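Local coordinates for putative hemin storage protein (Bordetella bronchiseptica, PDB 6AU1) that cleaves deacetylated poly-beta-1,6-N-acetylglucosamine through its glycoside hydrolase domain, the part present here, and can disrupt bacterial biofilms, at residues E315-R318 with R319-Q323. Numbering follows the deposited sequence.
Sequences EILR and RQMVQ
Glu315 and Arg319, one helical turn apart on an exposed flank, are joined by a loose salt bridge, with OE2 3.6 Å from NE. The two side chains cross at about a right angle, and the carboxylate plane is turned 53° from the guanidinium; OE2 alone approaches, at NE, and the other oxygen points elsewhere. Glu315 CG lies over one face of the guanidinium, 3.7 Å from Arg319 NH2. The bend at chi2 of Glu315 (58°) turns the carboxylate toward the aliphatic part of Arg319, where OE2 also meets CG at 3.5 Å. On the buried side, Leu317 CG meets the terminal methyl of Met321, CE, at 4.0 Å. Met321 reaches it with CG beside its own backbone N (chi1 -69°) and an extended chain beyond. The helix that carries them, 314-326, connects the parallel neighbours 297-305 and 332-335 as a beta-alpha-beta crossover and packs on the outside of the TIM-barrel-like glycoside hydrolase domain. Leu317 and Met321 both rest on Leu301 of the first strand, and Met321 also touches Tyr332 and Tyr334 of the second. Arg318 crosses Val322 obliquely, its NH1 3.8 Å from CG2, while its NH2 makes a salt bridge to Asp351, which probably holds the guanidinium in place. Beneath these i to i+4 pairs run the bonds of the helix: the amides of Arg319, Gln320, Met321 and Val322 donate in turn to the carbonyls of Glu315, Ile316, Leu317 and Arg318. The last is the shortest, Val322 N to Arg318 O at 2.8 Å. Helix 346-353 covers Leu317 and Met321 through Leu349, Val352 and Met353, whereas Gln320 and Gln323 lean on Met281 of helix 277-290.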
ATOM      1  N   GLU A 315     -12.944 -21.066  -0.806  1.00 23.23           N
ATOM      2  CA  GLU A 315     -12.548 -22.076   0.176  1.00 25.96           C
ATOM      3  C   GLU A 315     -11.029 -22.071   0.391  1.00 25.86           C
ATOM      4  O   GLU A 315     -10.549 -22.377   1.478  1.00 24.98           O
ATOM      5  CB  GLU A 315     -13.029 -23.467  -0.248  1.00 30.72           C
ATOM      6  CG  GLU A 315     -12.678 -24.583   0.735  1.00 44.53           C
ATOM      7  CD  GLU A 315     -13.226 -24.337   2.138  1.00 55.35           C
ATOM      8  OE1 GLU A 315     -14.379 -23.873   2.265  1.00 55.65           O
ATOM      9  OE2 GLU A 315     -12.497 -24.603   3.117  1.00 57.07           O
ATOM     10  N   ILE A 316     -10.264 -21.713  -0.634  1.00 21.97           N
ATOM     11  CA  ILE A 316      -8.818 -21.617  -0.463  1.00 23.25           C
ATOM     12  C   ILE A 316      -8.470 -20.414   0.420  1.00 20.68           C
ATOM     13  O   ILE A 316      -7.598 -20.490   1.296  1.00 21.19           O
ATOM     14  CB  ILE A 316      -8.096 -21.508  -1.824  1.00 26.79           C
ATOM     15  CG1 ILE A 316      -8.178 -22.844  -2.569  1.00 30.69           C
ATOM     16  CG2 ILE A 316      -6.641 -21.095  -1.634  1.00 22.86           C
ATOM     17  CD1 ILE A 316      -7.693 -22.779  -4.014  1.00 31.60           C
ATOM     18  N   LEU A 317      -9.171 -19.312   0.194  1.00 17.28           N
ATOM     19  CA  LEU A 317      -8.991 -18.102   0.985  1.00 15.22           C
ATOM     20  C   LEU A 317      -9.371 -18.342   2.447  1.00 18.16           C
ATOM     21  O   LEU A 317      -8.654 -17.932   3.369  1.00 18.39           O
ATOM     22  CB  LEU A 317      -9.828 -16.972   0.390  1.00 18.31           C
ATOM     23  CG  LEU A 317      -9.720 -15.589   1.034  1.00 20.80           C
ATOM     24  CD1 LEU A 317      -8.291 -15.101   0.975  1.00 17.84           C
ATOM     25  CD2 LEU A 317     -10.661 -14.608   0.319  1.00 22.40           C
ATOM     26  N   ARG A 318     -10.498 -19.011   2.657  1.00 19.01           N
ATOM     27  CA  ARG A 318     -10.937 -19.307   4.015  1.00 17.96           C
ATOM     28  C   ARG A 318      -9.936 -20.219   4.717  1.00 20.17           C
ATOM     29  O   ARG A 318      -9.666 -20.047   5.914  1.00 20.01           O
ATOM     30  CB  ARG A 318     -12.329 -19.946   4.018  1.00 19.43           C
ATOM     31  CG  ARG A 318     -12.947 -20.068   5.417  1.00 20.68           C
ATOM     32  CD  ARG A 318     -14.354 -20.639   5.344  1.00 22.92           C
ATOM     33  NE  ARG A 318     -15.005 -20.712   6.657  1.00 24.91           N
ATOM     34  CZ  ARG A 318     -14.758 -21.656   7.562  1.00 26.36           C
ATOM     35  NH1 ARG A 318     -13.869 -22.607   7.305  1.00 29.20           N
ATOM     36  NH2 ARG A 318     -15.394 -21.648   8.727  1.00 28.21           N
ATOM     37  N   ARG A 319      -9.390 -21.194   3.992  1.00 19.62           N
ATOM     38  CA  ARG A 319      -8.424 -22.106   4.608  1.00 21.85           C
ATOM     39  C   ARG A 319      -7.189 -21.336   5.063  1.00 20.94           C
ATOM     40  O   ARG A 319      -6.595 -21.670   6.093  1.00 22.28           O
ATOM     41  CB  ARG A 319      -8.006 -23.223   3.651  1.00 23.94           C
ATOM     42  CG  ARG A 319      -9.020 -24.339   3.476  1.00 31.70           C
ATOM     43  CD  ARG A 319      -8.473 -25.393   2.524  1.00 40.87           C
ATOM     44  NE  ARG A 319      -9.527 -26.222   1.945  1.00 57.15           N
ATOM     45  CZ  ARG A 319      -9.455 -26.783   0.742  1.00 69.90           C
ATOM     46  NH1 ARG A 319      -8.382 -26.597  -0.019  1.00 70.07           N
ATOM     47  NH2 ARG A 319     -10.460 -27.523   0.294  1.00 75.75           N
ATOM     48  N   GLN A 320      -6.803 -20.311   4.300  1.00 19.13           N
ATOM     49  CA  GLN A 320      -5.668 -19.485   4.703  1.00 18.87           C
ATOM     50  C   GLN A 320      -6.003 -18.719   5.984  1.00 20.49           C
ATOM     51  O   GLN A 320      -5.177 -18.627   6.898  1.00 19.65           O
ATOM     52  CB  GLN A 320      -5.253 -18.516   3.585  1.00 16.83           C
ATOM     53  CG  GLN A 320      -4.585 -19.219   2.421  1.00 17.25           C
ATOM     54  CD  GLN A 320      -4.107 -18.244   1.365  1.00 19.35           C
ATOM     55  OE1 GLN A 320      -4.695 -17.178   1.182  1.00 19.49           O
ATOM     56  NE2 GLN A 320      -3.030 -18.598   0.678  1.00 22.97           N
ATOM     57  N   MET A 321      -7.224 -18.202   6.067  1.00 16.46           N
ATOM     58  CA  MET A 321      -7.639 -17.486   7.270  1.00 15.78           C
ATOM     59  C   MET A 321      -7.694 -18.418   8.478  1.00 18.88           C
ATOM     60  O   MET A 321      -7.252 -18.044   9.563  1.00 19.95           O
ATOM     61  CB  MET A 321      -8.989 -16.806   7.049  1.00 16.66           C
ATOM     62  CG  MET A 321      -8.899 -15.647   6.054  1.00 17.32           C
ATOM     63  SD  MET A 321     -10.517 -14.963   5.694  1.00 17.56           S
ATOM     64  CE  MET A 321     -10.068 -13.690   4.510  1.00 19.37           C
ATOM     65  N   VAL A 322      -8.203 -19.635   8.296  1.00 18.52           N
ATOM     66  CA  VAL A 322      -8.252 -20.583   9.405  1.00 20.64           C
ATOM     67  C   VAL A 322      -6.828 -20.940   9.831  1.00 22.74           C
ATOM     68  O   VAL A 322      -6.540 -21.063  11.027  1.00 22.15           O
ATOM     69  CB  VAL A 322      -9.056 -21.862   9.037  1.00 22.69           C
ATOM     70  CG1 VAL A 322      -8.889 -22.970  10.105  1.00 25.37           C
ATOM     71  CG2 VAL A 322     -10.533 -21.509   8.850  1.00 22.91           C
ATOM     72  N   GLN A 323      -5.927 -21.069   8.857  1.00 22.93           N
ATOM     73  CA  GLN A 323      -4.544 -21.406   9.178  1.00 24.93           C
ATOM     74  C   GLN A 323      -3.916 -20.295  10.019  1.00 20.09           C
ATOM     75  O   GLN A 323      -3.237 -20.578  11.018  1.00 23.70           O
ATOM     76  CB  GLN A 323      -3.711 -21.645   7.908  1.00 22.45           C
ATOM     77  CG  GLN A 323      -2.242 -21.953   8.206  1.00 27.99           C
ATOM     78  CD  GLN A 323      -1.357 -21.953   6.961  1.00 30.48           C
ATOM     79  OE1 GLN A 323      -1.704 -21.371   5.934  1.00 34.55           O
ATOM     80  NE2 GLN A 323      -0.209 -22.621   7.053  1.00 28.00           N
TER